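Local coordinates for hypothetical protein NMB0488 (Neisseria meningitidis, PDB 2GKP) that is of unknown function but probably acts as an immunity protein that neutralises the toxin of a contact-dependent growth inhibition system, at residues T27-G32 against H38-H43; H43-D48 against E52-T57; A106-M111 against E134-I139; M112-W117 against L123-S128. All coordinates share one frame; numbering follows the deposited sequence.

Contact 1 (T27-G32 against H38-H43); sequences TWSGFG and HLYPPH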
loop_
_atom_site.group_PDB
_atom_site.type_symbol
_atom_site.label_atom_id
_atom_site.label_comp_id
_atom_site.label_asym_id
_atom_site.label_seq_id
_atom_site.Cartn_x
_atom_site.Cartn_y
_atom_site.Cartn_z
ATOM N N THR A 27 1.769 2.679 4.344
ATOM C CA THR A 27 1.505 4.082 3.979
ATOM C C THR A 27 2.328 4.496 2.753
ATOM O O THR A 27 3.499 4.139 2.655
ATOM C CB THR A 27 1.929 5.000 5.147
ATOM O OG1 THR A 27 1.060 4.731 6.244
ATOM C CG2 THR A 27 1.799 6.496 4.782
ATOM N N TRP A 28 1.695 5.232 1.830
ATOM C CA TRP A 28 2.398 5.864 0.704
ATOM C C TRP A 28 2.372 7.382 0.905
ATOM O O TRP A 28 1.458 7.923 1.557
ATOM C CB TRP A 28 1.648 5.523 -0.587
ATOM C CG TRP A 28 1.829 4.137 -1.109
ATOM C CD1 TRP A 28 2.093 2.987 -0.382
ATOM C CD2 TRP A 28 1.679 3.728 -2.457
ATOM N NE1 TRP A 28 2.160 1.894 -1.230
ATOM C CE2 TRP A 28 1.901 2.320 -2.501
ATOM C CE3 TRP A 28 1.415 4.414 -3.652
ATOM C CZ2 TRP A 28 1.872 1.602 -3.692
ATOM C CZ3 TRP A 28 1.362 3.680 -4.840
ATOM C CH2 TRP A 28 1.594 2.292 -4.841
ATOM N N SER A 29 3.361 8.075 0.331
ATOM C CA SER A 29 3.427 9.529 0.418
ATOM C C SER A 29 3.944 10.062 -0.905
ATOM O O SER A 29 4.318 9.287 -1.804
ATOM C CB SER A 29 4.383 9.950 1.550
ATOM O OG SER A 29 3.869 9.516 2.814
ATOM N N GLY A 30 4.001 11.397 -1.013
ATOM C CA GLY A 30 4.506 11.976 -2.251
ATOM C C GLY A 30 3.936 13.341 -2.504
ATOM O O GLY A 30 3.429 14.004 -1.587
ATOM N N PHE A 31 4.063 13.782 -3.758
ATOM C CA PHE A 31 3.408 14.985 -4.229
ATOM C C PHE A 31 3.228 14.742 -5.726
ATOM O O PHE A 31 4.195 14.405 -6.426
ATOM C CB PHE A 31 4.268 16.256 -4.026
ATOM C CG PHE A 31 3.737 17.419 -4.797
ATOM C CD1 PHE A 31 2.635 18.138 -4.311
ATOM C CD2 PHE A 31 4.268 17.739 -6.064
ATOM C CE1 PHE A 31 2.050 19.153 -5.060
ATOM C CE2 PHE A 31 3.700 18.751 -6.817
ATOM C CZ PHE A 31 2.618 19.485 -6.323
ATOM N N GLY A 32 1.991 14.897 -6.201
ATOM C CA GLY A 32 1.686 14.640 -7.603
ATOM C C GLY A 32 1.539 13.175 -7.902
ATOM O O GLY A 32 0.514 12.737 -8.414
ATOM N N HIS A 38 8.761 4.609 3.361
ATOM C CA HIS A 38 9.412 3.737 4.341
ATOM C C HIS A 38 9.716 4.447 5.662
ATOM O O HIS A 38 10.290 3.845 6.569
ATOM C CB HIS A 38 10.631 3.039 3.715
ATOM C CG HIS A 38 10.276 2.228 2.513
ATOM N ND1 HIS A 38 9.369 1.193 2.554
ATOM C CD2 HIS A 38 10.640 2.360 1.213
ATOM C CE1 HIS A 38 9.209 0.699 1.337
ATOM N NE2 HIS A 38 9.977 1.382 0.506
ATOM N N LEU A 39 9.288 5.696 5.806
ATOM C CA LEU A 39 9.272 6.300 7.134
ATOM C C LEU A 39 8.337 5.507 8.068
ATOM O O LEU A 39 8.556 5.390 9.280
ATOM C CB LEU A 39 8.826 7.757 7.053
ATOM C CG LEU A 39 8.644 8.505 8.365
ATOM C CD1 LEU A 39 9.960 8.542 9.159
ATOM C CD2 LEU A 39 8.178 9.908 8.120
ATOM N N TYR A 40 7.300 4.952 7.470
ATOM C CA TYR A 40 6.301 4.178 8.203
ATOM C C TYR A 40 6.618 2.692 7.965
ATOM O O TYR A 40 6.754 2.272 6.815
ATOM C CB TYR A 40 4.899 4.591 7.738
ATOM C CG TYR A 40 4.657 6.052 7.901
ATOM C CD1 TYR A 40 4.351 6.615 9.154
ATOM C CD2 TYR A 40 4.806 6.905 6.816
ATOM C CE1 TYR A 40 4.194 7.982 9.294
ATOM C CE2 TYR A 40 4.634 8.270 6.955
ATOM C CZ TYR A 40 4.319 8.796 8.176
ATOM O OH TYR A 40 4.162 10.151 8.289
ATOM N N PRO A 41 6.799 1.889 9.035
ATOM C CA PRO A 41 7.145 0.501 8.737
ATOM C C PRO A 41 5.935 -0.247 8.202
ATOM O O PRO A 41 4.808 0.155 8.478
ATOM C CB PRO A 41 7.552 -0.068 10.104
ATOM C CG PRO A 41 6.819 0.753 11.070
ATOM C CD PRO A 41 6.780 2.141 10.487
ATOM N N PRO A 42 6.173 -1.325 7.443
ATOM C CA PRO A 42 5.045 -2.093 6.990
ATOM C C PRO A 42 4.312 -2.735 8.173
ATOM O O PRO A 42 4.930 -3.113 9.165
ATOM C CB PRO A 42 5.693 -3.224 6.178
ATOM C CG PRO A 42 7.003 -2.876 5.916
ATOM C CD PRO A 42 7.442 -1.934 7.006
ATOM N N HIS A 43 3.004 -2.868 8.040
ATOM C CA HIS A 43 2.206 -3.586 9.015
ATOM C C HIS A 43 1.896 -4.970 8.478
ATOM O O HIS A 43 1.219 -5.079 7.456
ATOM C CB HIS A 43 0.909 -2.814 9.235
ATOM C CG HIS A 43 0.239 -3.102 10.530
ATOM N ND1 HIS A 43 -0.176 -4.360 10.907
ATOM C CD2 HIS A 43 -0.143 -2.265 11.525
ATOM C CE1 HIS A 43 -0.763 -4.291 12.088
ATOM N NE2 HIS A 43 -0.746 -3.032 12.488
HETATM O O HOH W 1 3.046 1.711 6.782
#
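Thr27 and Tyr40 meet at a slant, the small branched side chain set against one flank of the aromatic ring. The methyl comes nearest: Thr27 CG2 lies 3.7 Å from Tyr40 CD2, neither squarely over the ring nor in its plane. A chi1 of -66° turns that methyl to the side opposite the backbone N and sets OG1 opposite the carbonyl carbon, where it hydrogen-bonds to Ala61 O of helix 51-63. Threonine thus suits a buried strand position that must offer carbon to a ring and a polar group to a neighbouring backbone. Leu39 CG stands 4.2 Å above one face of the tyrosine ring. Ser29, two residues along the strand, brushes the contact more loosely, its OG 4.4 Å from Tyr40 CE2 while bonded to Asp37. No direct hydrogen bond joins the two segments; a water bridges them, accepting from Thr27 N at 2.9 Å and donating to Pro41 O at 2.9 Å. The contact belongs to the beta hairpin of strands 23-30 and 34-45, where the second strand is interrupted. Pro42 and His38 there touch helix 81-99, and the loop residues Asn64 and Arg66 pack on Tyr40.

Contact 2 (H43-D48 against E52-T57); sequences HILPLD and ETLGTT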
loop_
_atom_site.group_PDB
_atom_site.type_symbol
_atom_site.label_atom_id
_atom_site.label_comp_id
_atom_site.label_asym_id
_atom_site.label_seq_id
_atom_site.Cartn_x
_atom_site.Cartn_y
_atom_site.Cartn_z
ATOM N N HIS A 43 3.004 -2.868 8.040
ATOM C CA HIS A 43 2.206 -3.586 9.015
ATOM C C HIS A 43 1.896 -4.970 8.478
ATOM O O HIS A 43 1.219 -5.079 7.456
ATOM C CB HIS A 43 0.909 -2.814 9.235
ATOM C CG HIS A 43 0.239 -3.102 10.530
ATOM N ND1 HIS A 43 -0.176 -4.360 10.907
ATOM C CD2 HIS A 43 -0.143 -2.265 11.525
ATOM C CE1 HIS A 43 -0.763 -4.291 12.088
ATOM N NE2 HIS A 43 -0.746 -3.032 12.488
ATOM N N ILE A 44 2.419 -6.005 9.137
ATOM C CA ILE A 44 2.249 -7.368 8.674
ATOM C C ILE A 44 1.074 -8.026 9.365
ATOM O O ILE A 44 0.922 -7.864 10.563
ATOM C CB ILE A 44 3.545 -8.191 8.943
ATOM C CG1 ILE A 44 4.679 -7.592 8.092
ATOM C CG2 ILE A 44 3.311 -9.717 8.704
ATOM C CD1 ILE A 44 6.052 -8.178 8.366
ATOM N N LEU A 45 0.248 -8.734 8.597
ATOM C CA LEU A 45 -0.946 -9.375 9.140
ATOM C C LEU A 45 -1.092 -10.784 8.594
ATOM O O LEU A 45 -0.586 -11.082 7.527
ATOM C CB LEU A 45 -2.229 -8.629 8.712
ATOM C CG LEU A 45 -2.440 -7.224 9.286
ATOM C CD1 LEU A 45 -3.633 -6.588 8.618
ATOM C CD2 LEU A 45 -2.696 -7.303 10.796
ATOM N N PRO A 46 -1.772 -11.677 9.344
ATOM C CA PRO A 46 -2.096 -13.002 8.796
ATOM C C PRO A 46 -3.097 -12.926 7.657
ATOM O O PRO A 46 -3.870 -11.967 7.549
ATOM C CB PRO A 46 -2.677 -13.770 9.987
ATOM C CG PRO A 46 -3.249 -12.630 10.861
ATOM C CD PRO A 46 -2.270 -11.469 10.716
ATOM N N LEU A 47 -3.095 -13.947 6.816
ATOM C CA LEU A 47 -3.903 -13.874 5.576
ATOM C C LEU A 47 -5.401 -13.849 5.797
ATOM O O LEU A 47 -6.128 -13.313 4.972
ATOM C CB LEU A 47 -3.556 -15.037 4.667
ATOM C CG LEU A 47 -2.136 -15.138 4.155
ATOM C CD1 LEU A 47 -1.992 -16.338 3.227
ATOM C CD2 LEU A 47 -1.764 -13.887 3.433
ATOM N N ASP A 48 -5.855 -14.437 6.879
ATOM C CA ASP A 48 -7.297 -14.465 7.178
ATOM C C ASP A 48 -7.678 -13.502 8.278
ATOM O O ASP A 48 -8.673 -13.720 8.991
ATOM C CB ASP A 48 -7.783 -15.897 7.459
ATOM C CG ASP A 48 -7.114 -16.514 8.650
ATOM O OD1 ASP A 48 -6.133 -15.964 9.166
ATOM O OD2 ASP A 48 -7.569 -17.591 9.087
ATOM N N GLU A 52 -12.671 -6.240 9.824
ATOM C CA GLU A 52 -12.567 -5.025 10.625
ATOM C C GLU A 52 -11.098 -4.632 10.908
ATOM O O GLU A 52 -10.751 -3.427 10.814
ATOM C CB GLU A 52 -13.445 -5.155 11.886
ATOM C CG GLU A 52 -13.799 -3.839 12.578
ATOM C CD GLU A 52 -12.685 -3.376 13.491
ATOM O OE1 GLU A 52 -11.868 -4.237 13.859
ATOM O OE2 GLU A 52 -12.616 -2.176 13.853
ATOM N N THR A 53 -10.217 -5.607 11.159
ATOM C CA THR A 53 -8.814 -5.317 11.427
ATOM C C THR A 53 -8.148 -4.852 10.122
ATOM O O THR A 53 -7.333 -3.924 10.131
ATOM C CB THR A 53 -8.062 -6.568 12.013
ATOM O OG1 THR A 53 -8.707 -6.964 13.232
ATOM C CG2 THR A 53 -6.606 -6.248 12.327
ATOM N N LEU A 54 -8.477 -5.493 9.014
ATOM C CA LEU A 54 -7.875 -5.127 7.741
ATOM C C LEU A 54 -8.322 -3.701 7.342
ATOM O O LEU A 54 -7.480 -2.850 6.981
ATOM C CB LEU A 54 -8.276 -6.132 6.661
ATOM C CG LEU A 54 -7.763 -5.881 5.225
ATOM C CD1 LEU A 54 -6.217 -5.683 5.245
ATOM C CD2 LEU A 54 -8.222 -6.935 4.228
ATOM N N GLY A 55 -9.618 -3.414 7.450
ATOM C CA GLY A 55 -10.099 -2.038 7.167
ATOM C C GLY A 55 -9.458 -0.971 8.061
ATOM O O GLY A 55 -8.963 0.090 7.588
ATOM N N THR A 56 -9.429 -1.226 9.368
ATOM C CA THR A 56 -8.787 -0.287 10.302
ATOM C C THR A 56 -7.314 -0.072 10.013
ATOM O O THR A 56 -6.798 1.048 10.111
ATOM C CB THR A 56 -9.020 -0.764 11.754
ATOM O OG1 THR A 56 -10.424 -0.728 12.008
ATOM C CG2 THR A 56 -8.290 0.087 12.793
ATOM N N THR A 57 -6.607 -1.150 9.691
ATOM C CA THR A 57 -5.180 -1.017 9.443
ATOM C C THR A 57 -4.949 -0.167 8.195
ATOM O O THR A 57 -4.052 0.653 8.186
ATOM C CB THR A 57 -4.520 -2.435 9.290
ATOM O OG1 THR A 57 -4.825 -3.189 10.473
ATOM C CG2 THR A 57 -3.012 -2.343 9.121
#
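His43 opens the contact by laying one face of its imidazole against the methyl of Thr57. Thr57 CG2 sits 3.8 Å from the ring centroid and 16° off the normal, a CH-pi contact, displaced toward the rim so that His43 CG is the nearest ring atom at 3.6 Å. The two side chains cross at about a right angle. A chi1 of -158° carries the imidazole roughly opposite its own backbone N, out toward the helix. Ile44 follows with its side chain on the other side of the strand, as alternation requires, and packs on helix 81-99. Leu45 returns to the helix and divides its branches: CD1 reaches Leu54 CD1 at 4.3 Å and meets Thr57 OG1 tip to tip at 4.1 Å, while CD2 lies 4.3 Å from Thr53 CG2. A branched leucine can thus touch three helix residues at once, though loosely. Thr57 can face this apolar surface because its hydroxyl is turned back to its own helix, donating to Thr53 O at 2.6 Å. That carbonyl also accepts from Thr57 N, the two donors arriving from opposite faces of its plane. The helical segment 52-57 runs nearly antiparallel to strand segment 43-45 (169°), their axes 10.8 Å apart. Helix 51-63 packs against the sheet through Leu54 and Thr57, which also touch Ile25 of strand 23-30, and helix 152-164 adjoins Leu54.

Contact 3 (A106-M111 against E134-I139); sequences ALFKNM and EAWDAI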
loop_
_atom_site.group_PDB
_atom_site.type_symbol
_atom_site.label_atom_id
_atom_site.label_comp_id
_atom_site.label_asym_id
_atom_site.label_seq_id
_atom_site.Cartn_x
_atom_site.Cartn_y
_atom_site.Cartn_z
ATOM N N ALA A 106 11.965 -15.653 -3.552
ATOM C CA ALA A 106 10.883 -16.307 -2.837
ATOM C C ALA A 106 9.960 -15.280 -2.219
ATOM O O ALA A 106 8.754 -15.451 -2.248
ATOM C CB ALA A 106 11.471 -17.241 -1.746
ATOM N N LEU A 107 10.499 -14.201 -1.649
ATOM C CA LEU A 107 9.626 -13.172 -1.058
ATOM C C LEU A 107 8.601 -12.665 -2.087
ATOM O O LEU A 107 7.407 -12.489 -1.756
ATOM C CB LEU A 107 10.505 -12.002 -0.576
ATOM C CG LEU A 107 9.748 -10.732 -0.163
ATOM C CD1 LEU A 107 8.854 -10.992 1.052
ATOM C CD2 LEU A 107 10.742 -9.609 0.091
ATOM N N PHE A 108 9.071 -12.404 -3.311
ATOM C CA PHE A 108 8.247 -11.742 -4.279
ATOM C C PHE A 108 7.431 -12.667 -5.164
ATOM O O PHE A 108 6.487 -12.199 -5.793
ATOM C CB PHE A 108 9.078 -10.804 -5.158
ATOM C CG PHE A 108 9.550 -9.557 -4.451
ATOM C CD1 PHE A 108 8.641 -8.556 -4.121
ATOM C CD2 PHE A 108 10.884 -9.400 -4.095
ATOM C CE1 PHE A 108 9.077 -7.391 -3.478
ATOM C CE2 PHE A 108 11.307 -8.281 -3.467
ATOM C CZ PHE A 108 10.433 -7.266 -3.166
ATOM N N LYS A 109 7.809 -13.949 -5.232
ATOM C CA LYS A 109 7.238 -14.847 -6.246
ATOM C C LYS A 109 5.724 -14.741 -6.415
ATOM O O LYS A 109 5.234 -14.627 -7.557
ATOM C CB LYS A 109 7.644 -16.321 -6.015
ATOM C CG LYS A 109 7.283 -17.206 -7.193
ATOM C CD LYS A 109 7.501 -18.696 -6.952
ATOM C CE LYS A 109 6.872 -19.481 -8.090
ATOM N NZ LYS A 109 5.413 -19.613 -7.880
ATOM N N ASN A 110 5.000 -14.773 -5.300
ATOM C CA ASN A 110 3.536 -14.814 -5.352
ATOM C C ASN A 110 2.904 -13.542 -4.818
ATOM O O ASN A 110 1.723 -13.549 -4.397
ATOM C CB ASN A 110 3.019 -16.005 -4.559
ATOM C CG ASN A 110 3.606 -17.315 -5.061
ATOM O OD1 ASN A 110 3.506 -17.626 -6.245
ATOM N ND2 ASN A 110 4.201 -18.097 -4.166
HETATM N N MSE A 111 3.699 -12.463 -4.799
HETATM C CA MSE A 111 3.236 -11.224 -4.174
HETATM C C MSE A 111 2.304 -10.454 -5.115
HETATM O O MSE A 111 2.685 -10.058 -6.205
HETATM C CB MSE A 111 4.395 -10.360 -3.694
HETATM C CG MSE A 111 3.946 -9.159 -2.896
HETATM SE SE MSE A 111 5.439 -8.094 -2.279
HETATM C CE MSE A 111 6.116 -9.248 -0.873
ATOM N N GLU A 134 9.445 -7.760 -9.322
ATOM C CA GLU A 134 9.254 -6.748 -8.270
ATOM C C GLU A 134 8.457 -5.538 -8.761
ATOM O O GLU A 134 8.718 -4.389 -8.350
ATOM C CB GLU A 134 10.599 -6.313 -7.672
ATOM C CG GLU A 134 11.368 -7.545 -7.140
ATOM C CD GLU A 134 12.706 -7.241 -6.487
ATOM O OE1 GLU A 134 12.981 -6.096 -6.093
ATOM O OE2 GLU A 134 13.523 -8.186 -6.382
ATOM N N ALA A 135 7.500 -5.748 -9.644
ATOM C CA ALA A 135 6.679 -4.637 -10.134
ATOM C C ALA A 135 5.276 -5.057 -10.507
ATOM O O ALA A 135 5.050 -6.188 -10.877
ATOM C CB ALA A 135 7.360 -3.955 -11.288
ATOM N N TRP A 136 4.346 -4.113 -10.381
ATOM C CA TRP A 136 2.927 -4.364 -10.570
ATOM C C TRP A 136 2.356 -3.253 -11.410
ATOM O O TRP A 136 2.673 -2.074 -11.147
ATOM C CB TRP A 136 2.227 -4.356 -9.190
ATOM C CG TRP A 136 2.758 -5.443 -8.294
ATOM C CD1 TRP A 136 2.249 -6.727 -8.201
ATOM C CD2 TRP A 136 3.900 -5.397 -7.434
ATOM N NE1 TRP A 136 2.976 -7.448 -7.301
ATOM C CE2 TRP A 136 4.011 -6.679 -6.827
ATOM C CE3 TRP A 136 4.819 -4.393 -7.093
ATOM C CZ2 TRP A 136 5.031 -7.002 -5.926
ATOM C CZ3 TRP A 136 5.839 -4.701 -6.191
ATOM C CH2 TRP A 136 5.941 -6.010 -5.629
ATOM N N ASP A 137 1.536 -3.582 -12.394
ATOM C CA ASP A 137 0.957 -2.610 -13.309
ATOM C C ASP A 137 -0.557 -2.737 -13.226
ATOM O O ASP A 137 -1.128 -3.777 -12.831
ATOM C CB ASP A 137 1.385 -2.897 -14.762
ATOM C CG ASP A 137 2.803 -2.414 -15.097
ATOM O OD1 ASP A 137 3.454 -1.672 -14.317
ATOM O OD2 ASP A 137 3.290 -2.791 -16.184
ATOM N N ALA A 138 -1.243 -1.677 -13.611
ATOM C CA ALA A 138 -2.712 -1.711 -13.589
ATOM C C ALA A 138 -3.295 -2.711 -14.542
ATOM O O ALA A 138 -2.726 -3.024 -15.582
ATOM C CB ALA A 138 -3.280 -0.323 -13.883
ATOM N N ILE A 139 -4.448 -3.230 -14.153
ATOM C CA ILE A 139 -5.277 -4.047 -15.027
ATOM C C ILE A 139 -6.556 -3.270 -15.347
ATOM O O ILE A 139 -6.671 -2.112 -14.947
ATOM C CB ILE A 139 -5.541 -5.437 -14.449
ATOM C CG1 ILE A 139 -6.138 -5.339 -13.045
ATOM C CG2 ILE A 139 -4.206 -6.211 -14.414
ATOM C CD1 ILE A 139 -6.678 -6.644 -12.549
#
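The side chains of Phe108 and Trp136 cross at about a right angle where the type I beta turn Phe108-Met111, leading out of the helix, meets the short strand 135-138. This is the compact side of the contact. Phe108 CD1 lies 4.0 Å from Trp136 CH2, at the edge of the indole, and the ring of Phe108 is layered between Leu107 CD2 and Glu134. Here Glu134 CG stands 3.7 Å from the Phe108 centroid, a CH-pi contact over the face. With CG opposite the carbonyl carbon (chi1 -56°) and the chain extended beyond it, the carboxylate stacks on the ring, their planes 17° apart. Glutamate suits this place because its methylenes can cover an aromatic ring while its oxygens find partners beyond it: OE2 forms a salt bridge with Arg104 and OE1 a hydrogen bond with Tyr88, which together probably favour the charged form. Met111, modelled as selenomethionine, approaches the indole obliquely in the given conformer, SE 3.8 Å from Trp136 CZ2, a Met-aromatic contact. The outer side is looser: Lys109, exposed, and Asn110, at the corners of the turn, leave the strand alone. Across the contact, tryptophan supplies both an apolar ring edge and an N-H donor: Trp136 NE1 bonds to Met111 O at 2.8 Å, nearly straight at 167°, with that oxygen in the indole plane but the donor well above the carbonyl plane.

Contact 4 (M112-W117 against L123-S128); sequences MSVDIW and LKISPS. With EDO (1,2-ethanediol), chain C.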
loop_
_atom_site.group_PDB
_atom_site.type_symbol
_atom_site.label_atom_id
_atom_site.label_comp_id
_atom_site.label_asym_id
_atom_site.label_seq_id
_atom_site.Cartn_x
_atom_site.Cartn_y
_atom_site.Cartn_z
HETATM N N MSE A 112 1.069 -10.272 -4.650
HETATM C CA MSE A 112 0.095 -9.423 -5.323
HETATM C C MSE A 112 0.074 -8.043 -4.676
HETATM O O MSE A 112 0.518 -7.881 -3.525
HETATM C CB MSE A 112 -1.295 -10.085 -5.235
HETATM C CG MSE A 112 -1.299 -11.540 -5.730
HETATM SE SE MSE A 112 -0.965 -11.595 -7.673
HETATM C CE MSE A 112 -1.888 -13.160 -8.201
ATOM N N SER A 113 -0.473 -7.059 -5.393
ATOM C CA SER A 113 -0.455 -5.681 -4.888
ATOM C C SER A 113 -1.734 -4.909 -5.229
ATOM O O SER A 113 -2.155 -4.891 -6.377
ATOM C CB SER A 113 0.710 -4.931 -5.540
ATOM O OG SER A 113 0.885 -3.675 -4.881
ATOM N N VAL A 114 -2.309 -4.257 -4.212
ATOM C CA VAL A 114 -3.473 -3.407 -4.369
ATOM C C VAL A 114 -3.052 -2.024 -3.906
ATOM O O VAL A 114 -2.351 -1.902 -2.900
ATOM C CB VAL A 114 -4.627 -3.976 -3.467
ATOM C CG1 VAL A 114 -5.741 -2.966 -3.264
ATOM C CG2 VAL A 114 -5.215 -5.277 -4.002
ATOM N N ASP A 115 -3.492 -0.983 -4.613
ATOM C CA ASP A 115 -3.255 0.419 -4.225
ATOM C C ASP A 115 -4.546 1.027 -3.706
ATOM O O ASP A 115 -5.601 0.682 -4.199
ATOM C CB ASP A 115 -2.779 1.275 -5.423
ATOM C CG ASP A 115 -1.392 0.901 -5.930
ATOM O OD1 ASP A 115 -0.672 0.089 -5.302
ATOM O OD2 ASP A 115 -1.007 1.475 -6.975
ATOM N N ILE A 116 -4.448 1.938 -2.752
ATOM C CA ILE A 116 -5.677 2.604 -2.244
ATOM C C ILE A 116 -5.430 4.091 -2.283
ATOM O O ILE A 116 -4.395 4.588 -1.784
ATOM C CB ILE A 116 -6.012 2.188 -0.769
ATOM C CG1 ILE A 116 -6.164 0.664 -0.672
ATOM C CG2 ILE A 116 -7.301 2.853 -0.324
ATOM C CD1 ILE A 116 -4.883 -0.055 -0.187
ATOM N N TRP A 117 -6.395 4.794 -2.914
ATOM C CA TRP A 117 -6.367 6.254 -3.007
ATOM C C TRP A 117 -7.641 6.830 -2.380
ATOM O O TRP A 117 -8.724 6.458 -2.785
ATOM C CB TRP A 117 -6.246 6.677 -4.468
ATOM C CG TRP A 117 -6.438 8.167 -4.684
ATOM C CD1 TRP A 117 -5.938 9.202 -3.933
ATOM C CD2 TRP A 117 -7.188 8.765 -5.743
ATOM N NE1 TRP A 117 -6.312 10.413 -4.482
ATOM C CE2 TRP A 117 -7.093 10.168 -5.581
ATOM C CE3 TRP A 117 -7.934 8.249 -6.818
ATOM C CZ2 TRP A 117 -7.698 11.064 -6.464
ATOM C CZ3 TRP A 117 -8.575 9.147 -7.675
ATOM C CH2 TRP A 117 -8.429 10.544 -7.504
ATOM N N LEU A 123 -12.917 6.214 -1.743
ATOM C CA LEU A 123 -11.824 5.222 -1.710
ATOM C C LEU A 123 -11.758 4.471 -3.035
ATOM O O LEU A 123 -12.694 3.724 -3.364
ATOM C CB LEU A 123 -12.052 4.215 -0.577
ATOM C CG LEU A 123 -11.871 4.789 0.809
ATOM C CD1 LEU A 123 -12.580 3.890 1.807
ATOM C CD2 LEU A 123 -10.368 4.865 1.105
ATOM N N LYS A 124 -10.666 4.641 -3.789
ATOM C CA LYS A 124 -10.428 3.878 -5.007
ATOM C C LYS A 124 -9.428 2.748 -4.664
ATOM O O LYS A 124 -8.272 3.030 -4.316
ATOM C CB LYS A 124 -9.866 4.790 -6.108
ATOM C CG LYS A 124 -9.588 4.083 -7.462
ATOM C CD LYS A 124 -9.076 5.093 -8.469
ATOM C CE LYS A 124 -8.700 4.488 -9.803
ATOM N NZ LYS A 124 -8.308 5.606 -10.669
ATOM N N ILE A 125 -9.902 1.500 -4.743
ATOM C CA ILE A 125 -9.081 0.350 -4.337
ATOM C C ILE A 125 -8.786 -0.449 -5.607
ATOM O O ILE A 125 -9.692 -1.018 -6.199
ATOM C CB ILE A 125 -9.786 -0.511 -3.263
ATOM C CG1 ILE A 125 -10.270 0.356 -2.064
ATOM C CG2 ILE A 125 -8.895 -1.635 -2.808
ATOM C CD1 ILE A 125 -11.240 -0.391 -1.073
ATOM N N SER A 126 -7.528 -0.447 -6.031
ATOM C CA SER A 126 -7.179 -0.908 -7.380
ATOM C C SER A 126 -6.309 -2.146 -7.345
ATOM O O SER A 126 -5.237 -2.132 -6.739
ATOM C CB SER A 126 -6.383 0.160 -8.115
ATOM O OG SER A 126 -7.141 1.354 -8.299
ATOM N N PRO A 127 -6.750 -3.204 -8.026
ATOM C CA PRO A 127 -5.943 -4.420 -8.152
ATOM C C PRO A 127 -4.837 -4.199 -9.189
ATOM O O PRO A 127 -4.742 -3.121 -9.783
ATOM C CB PRO A 127 -6.966 -5.449 -8.640
ATOM C CG PRO A 127 -7.918 -4.606 -9.457
ATOM C CD PRO A 127 -8.042 -3.311 -8.727
ATOM N N SER A 128 -4.030 -5.208 -9.444
ATOM C CA SER A 128 -2.908 -5.056 -10.387
ATOM C C SER A 128 -2.539 -6.393 -10.949
ATOM O O SER A 128 -3.002 -7.431 -10.473
ATOM C CB SER A 128 -1.680 -4.462 -9.695
ATOM O OG SER A 128 -1.140 -5.383 -8.765
HETATM C C1 EDO C . -2.323 -1.739 -7.752
HETATM O O1 EDO C . -2.875 -0.952 -8.824
HETATM C C2 EDO C . -0.801 -1.802 -7.921
HETATM O O2 EDO C . -0.052 -1.894 -6.704
HETATM O O HOH W 2 -0.858 -8.103 -8.303
#
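Ser113 O accepts a 2.6 Å hydrogen bond from Ser128 OG, in the carbonyl plane and on a lone pair, at one end of the antiparallel beta hairpin of strands 112-119 and 122-132. The serine can make it because chi1, 68°, sets OG between its backbone N and carbonyl carbon, facing the partner strand. A water donates to the same hydroxyl and accepts from Ser113 N. The side-chain bond thus continues the pairing past Pro127, which has no N-H to offer. Asp115 with Ser126 and Trp117 with Lys124 are hydrogen-bonded pairs, two backbone bonds each; Ile116 with Ile125 is the non-hydrogen-bonded pair between them. Branched residues suit the apolar face: Ile116 and Ile125 point the same way side by side, and Val114 CG1 is tight against Ile125 CG2 at 3.5 Å. Helices 51-63 and 152-164 pack on this face. The other face carries Asp115, Ser126, Lys124 and the indole of Trp117, with a 1,2-ethanediol, probably from the crystallisation liquor, whose O1 donates to Pro127 O at 3.0 Å. Further along, Trp117 stacks on Trp13 and gives its NE1 hydrogen to Asp11. The fully extended chain of Lys124 runs past the indole, bringing CD into the ring plane at the edge, 3.7 Å from Trp117 CE3.

All four contacts reach one antiparallel sheet. Contacts 1 and 2 follow each other along strand 34-45 and share His43, with centres about 17 Å apart, whereas contact 4 is nested inside the loop closed by contact 3. Those two touch: Trp136 CG lies 3.5 Å from Ser113 CB, and Asp137 O is 3.3 Å from Ser128 CB. Contact 1 touches contact 4 by packing of the Trp28 ring against Asp115 in the given conformer. The bound ethanediol lies beside this junction, about 4 Å from the Trp136 side chain. A sodium ion is also near, about 5 Å from the side chain of Ser113, 7 Å from that of Trp136 and 9 Å from that of Thr27.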